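Local coordinates for periplasmic sugar-binding protein (PDB 4RXU), which binds beta-D-glucopyranose and probably serves as the periplasmic sugar receptor of an ABC-type transporter, at residues S283-Y286 and I287-R291; P94-G97 and T98-A101; A143-L146 and V147-S151. All coordinates share one frame; numbering follows the deposited sequence.

Contact 1 of 3, residues S283-Y286 and I287-R291; sequences SVQY and IIDGR
Residues Ser283-Arg291 carry the last turns of helix 281-288 and the reversal that ends it, with Ile287, Ile288 and Asp289 each donating a backbone bond to the carbonyl four residues earlier. The chain then closes in a Schellman motif: Gly290 takes a positive phi of 78°, Arg291 N reaches back to Tyr286 O at 2.7 Å, and Gly290 N bonds to Ile287 O at 3.2 Å. This reversal brings Arg291 over the Tyr286 ring. Its CD sits 4.3 Å from the ring centroid, almost exactly on the normal, in a CH-pi contact, while CB packs 3.6 Å from Tyr286 CD2. Beyond a bend at chi3 (71°) the guanidinium follows the ring outward, its plane turned 39° from it. Tyr286 OH hydrogen-bonds to Asp261 on helix 253-264, with which Arg291 makes a long, weak ion pair. On another side of the helix, the Gln285 chain folds at chi2, and NE2 donates to Asp289 OD1 at 3.2 Å from above the carboxylate plane. Gln285 OE1 accepts from the Thr364 backbone, which ties the amide at both ends. Val284 CG1 meets Ile288 CD1 at 4.2 Å, and both side chains lean on Phe363. The side facing Phe363 and Thr364 thus mixes aliphatic contact with the amide of Gln285, while the other carries an arginine whose methylene lies on a ring face and whose charge is probably drawn toward Asp261.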
# COMPACT_ATOMS: atom_id res chain seq x y z
N SER A 283 6.76 3.46 12.78
CA SER A 283 7.33 2.14 12.44
C SER A 283 8.83 2.17 12.27
O SER A 283 9.50 1.17 12.54
CB SER A 283 6.69 1.53 11.18
OG SER A 283 5.43 0.97 11.49
N VAL A 284 9.37 3.28 11.77
CA VAL A 284 10.83 3.42 11.73
C VAL A 284 11.36 3.27 13.16
O VAL A 284 12.35 2.57 13.40
CB VAL A 284 11.27 4.75 11.11
CG1 VAL A 284 12.79 4.92 11.17
CG2 VAL A 284 10.82 4.81 9.66
N GLN A 285 10.67 3.90 14.11
CA GLN A 285 11.11 3.79 15.50
C GLN A 285 10.98 2.35 16.00
O GLN A 285 11.86 1.85 16.67
CB GLN A 285 10.36 4.75 16.40
CG GLN A 285 11.03 4.95 17.75
CD GLN A 285 12.46 5.49 17.66
OE1 GLN A 285 12.67 6.58 17.14
NE2 GLN A 285 13.45 4.69 18.10
N TYR A 286 9.86 1.69 15.72
CA TYR A 286 9.76 0.25 16.05
C TYR A 286 10.90 -0.55 15.46
O TYR A 286 11.41 -1.46 16.12
CB TYR A 286 8.45 -0.38 15.59
CG TYR A 286 7.30 -0.35 16.58
CD1 TYR A 286 7.08 0.73 17.44
CD2 TYR A 286 6.35 -1.38 16.60
CE1 TYR A 286 6.01 0.74 18.33
CE2 TYR A 286 5.27 -1.37 17.47
CZ TYR A 286 5.11 -0.33 18.34
OH TYR A 286 4.04 -0.33 19.18
N ILE A 287 11.28 -0.26 14.22
CA ILE A 287 12.38 -1.00 13.59
C ILE A 287 13.68 -0.75 14.35
O ILE A 287 14.39 -1.70 14.70
CB ILE A 287 12.54 -0.64 12.10
CG1 ILE A 287 11.34 -1.21 11.33
CG2 ILE A 287 13.84 -1.21 11.54
CD1 ILE A 287 11.20 -0.68 9.93
N ILE A 288 13.95 0.50 14.67
CA ILE A 288 15.14 0.84 15.47
C ILE A 288 15.15 0.06 16.78
O ILE A 288 16.18 -0.52 17.17
CB ILE A 288 15.21 2.35 15.75
CG1 ILE A 288 15.47 3.12 14.45
CG2 ILE A 288 16.28 2.63 16.79
CD1 ILE A 288 15.26 4.60 14.54
N ASP A 289 13.98 0.02 17.43
CA ASP A 289 13.83 -0.56 18.75
C ASP A 289 13.60 -2.06 18.77
O ASP A 289 13.41 -2.64 19.85
CB ASP A 289 12.67 0.11 19.48
CG ASP A 289 12.91 1.57 19.80
OD1 ASP A 289 14.06 2.05 19.77
OD2 ASP A 289 11.93 2.27 20.09
N GLY A 290 13.62 -2.70 17.61
CA GLY A 290 13.50 -4.15 17.53
C GLY A 290 12.10 -4.70 17.69
O GLY A 290 11.93 -5.84 18.07
N ARG A 291 11.10 -3.88 17.38
CA ARG A 291 9.69 -4.26 17.55
C ARG A 291 8.98 -4.52 16.24
O ARG A 291 7.92 -5.14 16.24
CB ARG A 291 8.91 -3.20 18.32
CG ARG A 291 9.51 -2.83 19.67
CD ARG A 291 8.49 -2.17 20.55
NE ARG A 291 7.54 -3.19 20.94
CZ ARG A 291 6.29 -2.97 21.31
NH1 ARG A 291 5.79 -1.75 21.36
NH2 ARG A 291 5.54 -4.01 21.63

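Contact 2 of 3, residues P94-G97 and T98-A101; sequences PHDG and TAAA
Asp96 OD1 is gripped by two donors, the backbone N of Ala99 at 3.0 Å and a water at 2.7 Å. The Ala99 N-H points almost straight at the oxygen (172°) but comes from above the carboxylate plane, about 52° out of it. The water in turn accepts from Thr98 N at 2.9 Å, so it links the carboxylate to the Thr98 amide, next to the one that OD1 binds directly. Asp96 CG stands anti to the backbone N (chi1 180°), which brings the carboxylate to the turn that follows and lays it against the Ala99 methyl, with CG 3.6 Å from Ala99 CB. The backbone of the same residue adds a bond: Asp96 O accepts from Ala100 N at 3.0 Å, and Gly97 O takes a weak share of that N-H. Pro94 CB also touches Ala100 CB at 3.7 Å. With an alanine here in place of Asp96, the Ala99 amide would probably lose its acceptor and the water its bridge, setting the turn freer to move. Thr98 OG1 looks elsewhere, to Arg122, and Pro94 O receives Arg119 of the glucose pocket. The type I turn Thr98-Ala101 leads into helix 101-109, and the whole is the loop between strand and helix of a beta-alpha-beta crossover, from strand 89-92 to its parallel neighbour 113-117, in a periplasmic binding protein domain.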
# COMPACT_ATOMS: atom_id res chain seq x y z
N PRO A 94 -8.31 6.47 -5.58
CA PRO A 94 -9.64 6.09 -5.22
C PRO A 94 -9.74 5.45 -3.86
O PRO A 94 -8.86 4.70 -3.44
CB PRO A 94 -10.03 5.05 -6.29
CG PRO A 94 -8.74 4.50 -6.76
CD PRO A 94 -7.85 5.71 -6.77
N HIS A 95 -10.84 5.74 -3.18
CA HIS A 95 -11.16 4.95 -2.00
C HIS A 95 -11.50 3.50 -2.34
O HIS A 95 -10.95 2.55 -1.77
CB HIS A 95 -12.31 5.54 -1.23
CG HIS A 95 -12.69 4.67 -0.09
ND1 HIS A 95 -11.81 4.37 0.92
CD2 HIS A 95 -13.80 3.93 0.12
CE1 HIS A 95 -12.38 3.53 1.75
NE2 HIS A 95 -13.60 3.26 1.30
N ASP A 96 -12.38 3.35 -3.32
CA ASP A 96 -12.81 2.05 -3.79
C ASP A 96 -12.58 2.02 -5.29
O ASP A 96 -13.18 2.79 -6.01
CB ASP A 96 -14.28 1.80 -3.44
CG ASP A 96 -14.79 0.46 -3.91
OD1 ASP A 96 -14.51 0.02 -5.06
OD2 ASP A 96 -15.50 -0.18 -3.14
N GLY A 97 -11.69 1.16 -5.75
CA GLY A 97 -11.20 1.28 -7.13
C GLY A 97 -12.29 1.08 -8.17
O GLY A 97 -12.41 1.83 -9.10
N THR A 98 -13.10 0.04 -7.97
CA THR A 98 -14.18 -0.23 -8.90
C THR A 98 -15.25 0.83 -8.82
O THR A 98 -15.74 1.29 -9.86
CB THR A 98 -14.76 -1.62 -8.66
OG1 THR A 98 -13.76 -2.58 -8.98
CG2 THR A 98 -15.97 -1.86 -9.58
N ALA A 99 -15.61 1.22 -7.60
CA ALA A 99 -16.65 2.23 -7.43
C ALA A 99 -16.31 3.57 -8.05
O ALA A 99 -17.20 4.32 -8.40
CB ALA A 99 -16.96 2.46 -5.97
N ALA A 100 -15.02 3.85 -8.17
CA ALA A 100 -14.54 5.13 -8.74
C ALA A 100 -14.71 5.22 -10.26
O ALA A 100 -14.42 6.27 -10.86
CB ALA A 100 -13.07 5.32 -8.37
N ALA A 101 -15.16 4.13 -10.89
CA ALA A 101 -15.35 4.17 -12.33
C ALA A 101 -16.21 5.35 -12.82
O ALA A 101 -15.84 6.05 -13.78
CB ALA A 101 -15.87 2.83 -12.85
O HOH W 1 -12.79 -1.90 -5.77

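Contact 3 of 3, residues A143-L146 and V147-S151; sequences AQYL and VDHAS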
# COMPACT_ATOMS: atom_id res chain seq x y z
N ALA A 143 7.24 -10.89 1.78
CA ALA A 143 7.34 -12.34 1.93
C ALA A 143 8.78 -12.85 1.94
O ALA A 143 9.12 -13.76 2.71
CB ALA A 143 6.54 -13.03 0.84
N GLN A 144 9.60 -12.29 1.06
CA GLN A 144 10.98 -12.73 0.93
C GLN A 144 11.75 -12.51 2.24
O GLN A 144 12.54 -13.35 2.65
CB GLN A 144 11.67 -12.05 -0.26
CG GLN A 144 13.00 -12.69 -0.61
CD GLN A 144 12.82 -14.10 -1.12
OE1 GLN A 144 12.10 -14.32 -2.10
NE2 GLN A 144 13.43 -15.06 -0.46
N TYR A 145 11.46 -11.41 2.93
CA TYR A 145 12.06 -11.14 4.23
C TYR A 145 11.73 -12.27 5.21
O TYR A 145 12.60 -12.80 5.90
CB TYR A 145 11.63 -9.78 4.81
CG TYR A 145 12.28 -9.54 6.14
CD1 TYR A 145 11.69 -10.04 7.31
CD2 TYR A 145 13.49 -8.88 6.24
CE1 TYR A 145 12.29 -9.88 8.54
CE2 TYR A 145 14.10 -8.70 7.48
CZ TYR A 145 13.50 -9.20 8.61
OH TYR A 145 14.10 -9.04 9.82
N LEU A 146 10.47 -12.70 5.22
CA LEU A 146 10.04 -13.76 6.12
C LEU A 146 10.76 -15.06 5.77
O LEU A 146 11.30 -15.75 6.64
CB LEU A 146 8.54 -13.95 6.07
CG LEU A 146 7.74 -12.74 6.58
CD1 LEU A 146 6.26 -12.98 6.38
CD2 LEU A 146 7.97 -12.38 8.05
N VAL A 147 10.75 -15.38 4.48
CA VAL A 147 11.42 -16.59 3.99
C VAL A 147 12.91 -16.60 4.38
O VAL A 147 13.44 -17.62 4.86
CB VAL A 147 11.27 -16.74 2.46
CG1 VAL A 147 12.07 -17.91 1.96
CG2 VAL A 147 9.80 -16.95 2.07
N ASP A 148 13.56 -15.45 4.21
CA ASP A 148 15.00 -15.36 4.43
C ASP A 148 15.36 -15.54 5.89
O ASP A 148 16.52 -15.85 6.21
CB ASP A 148 15.54 -14.01 3.93
CG ASP A 148 15.59 -13.91 2.39
OD1 ASP A 148 15.38 -14.92 1.68
OD2 ASP A 148 15.82 -12.80 1.89
N HIS A 149 14.39 -15.34 6.77
CA HIS A 149 14.58 -15.52 8.21
C HIS A 149 13.96 -16.77 8.81
O HIS A 149 13.90 -16.89 10.03
CB HIS A 149 14.10 -14.29 8.95
CG HIS A 149 14.98 -13.12 8.70
ND1 HIS A 149 14.87 -12.34 7.58
CD2 HIS A 149 16.06 -12.68 9.38
CE1 HIS A 149 15.84 -11.43 7.59
NE2 HIS A 149 16.56 -11.61 8.68
N ALA A 150 13.53 -17.70 7.97
CA ALA A 150 12.94 -18.96 8.45
C ALA A 150 13.82 -20.10 8.02
O ALA A 150 14.36 -20.07 6.89
CB ALA A 150 11.55 -19.14 7.86
N SER A 151 13.97 -21.08 8.91
CA SER A 151 14.61 -22.35 8.57
C SER A 151 13.85 -23.51 9.15
O SER A 151 12.99 -23.34 10.01
CB SER A 151 16.06 -22.42 9.03
OG SER A 151 16.19 -21.90 10.34
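Aromatic packing joins Tyr145 to His149 at the C-terminal end of helix 135-148. The rings form an offset stack, centroids 4.1 Å apart and planes inclined by 27°, with the imidazole above the phenol so that His149 CE1 comes within 3.2 Å of Tyr145 CE2. Phe273 of strand 269-274 meets His149 as well and also touches Tyr145. Among the polar contacts, Tyr145 O is held twice: His149 ND1 donates to it at 2.9 Å, the oxygen lying in the imidazole plane at the ring edge, and His149 N adds a weak bond. That N is shared with Leu146 O, a change from four-residue to three-residue spacing as the helix ends. Gln144 NE2 donates to Asp148 OD1 at 2.9 Å and 162°, entering from above the carboxylate plane. With chi1 at -168° the Gln144 chain leaves away from its own amide nitrogen, and the bend at chi2 brings NE2 to Asp148, one turn on. Among the apolar contacts, Val147 leans on Val179 and Phe189, and Leu146 on Phe273. Together the ND1 bond and the stack fix the rotation of His149, and the direction of that bond places a proton on ND1.

Overall arrangement
Contacts 1 and 3 are variations on one theme: each finishes a helix and covers a tyrosine ring, with an arginine methylene in 283-291 and an imidazole in 143-151. Their centres lie 19 Å apart and their nearest atoms about 8 Å. Both meet strand 269-274, contact 1 by a bond from Tyr272 to a backbone carbonyl, contact 3 by packing on Phe273. Contact 2 lies across the centre of the chain from both and starts a helix instead of ending one, with a carboxylate and a water in place of rings. All three are partly buried; one side chain each of contacts 1 and 2, Ser283 and Pro94, comes within about 10 Å of the glucose without belonging to its pocket.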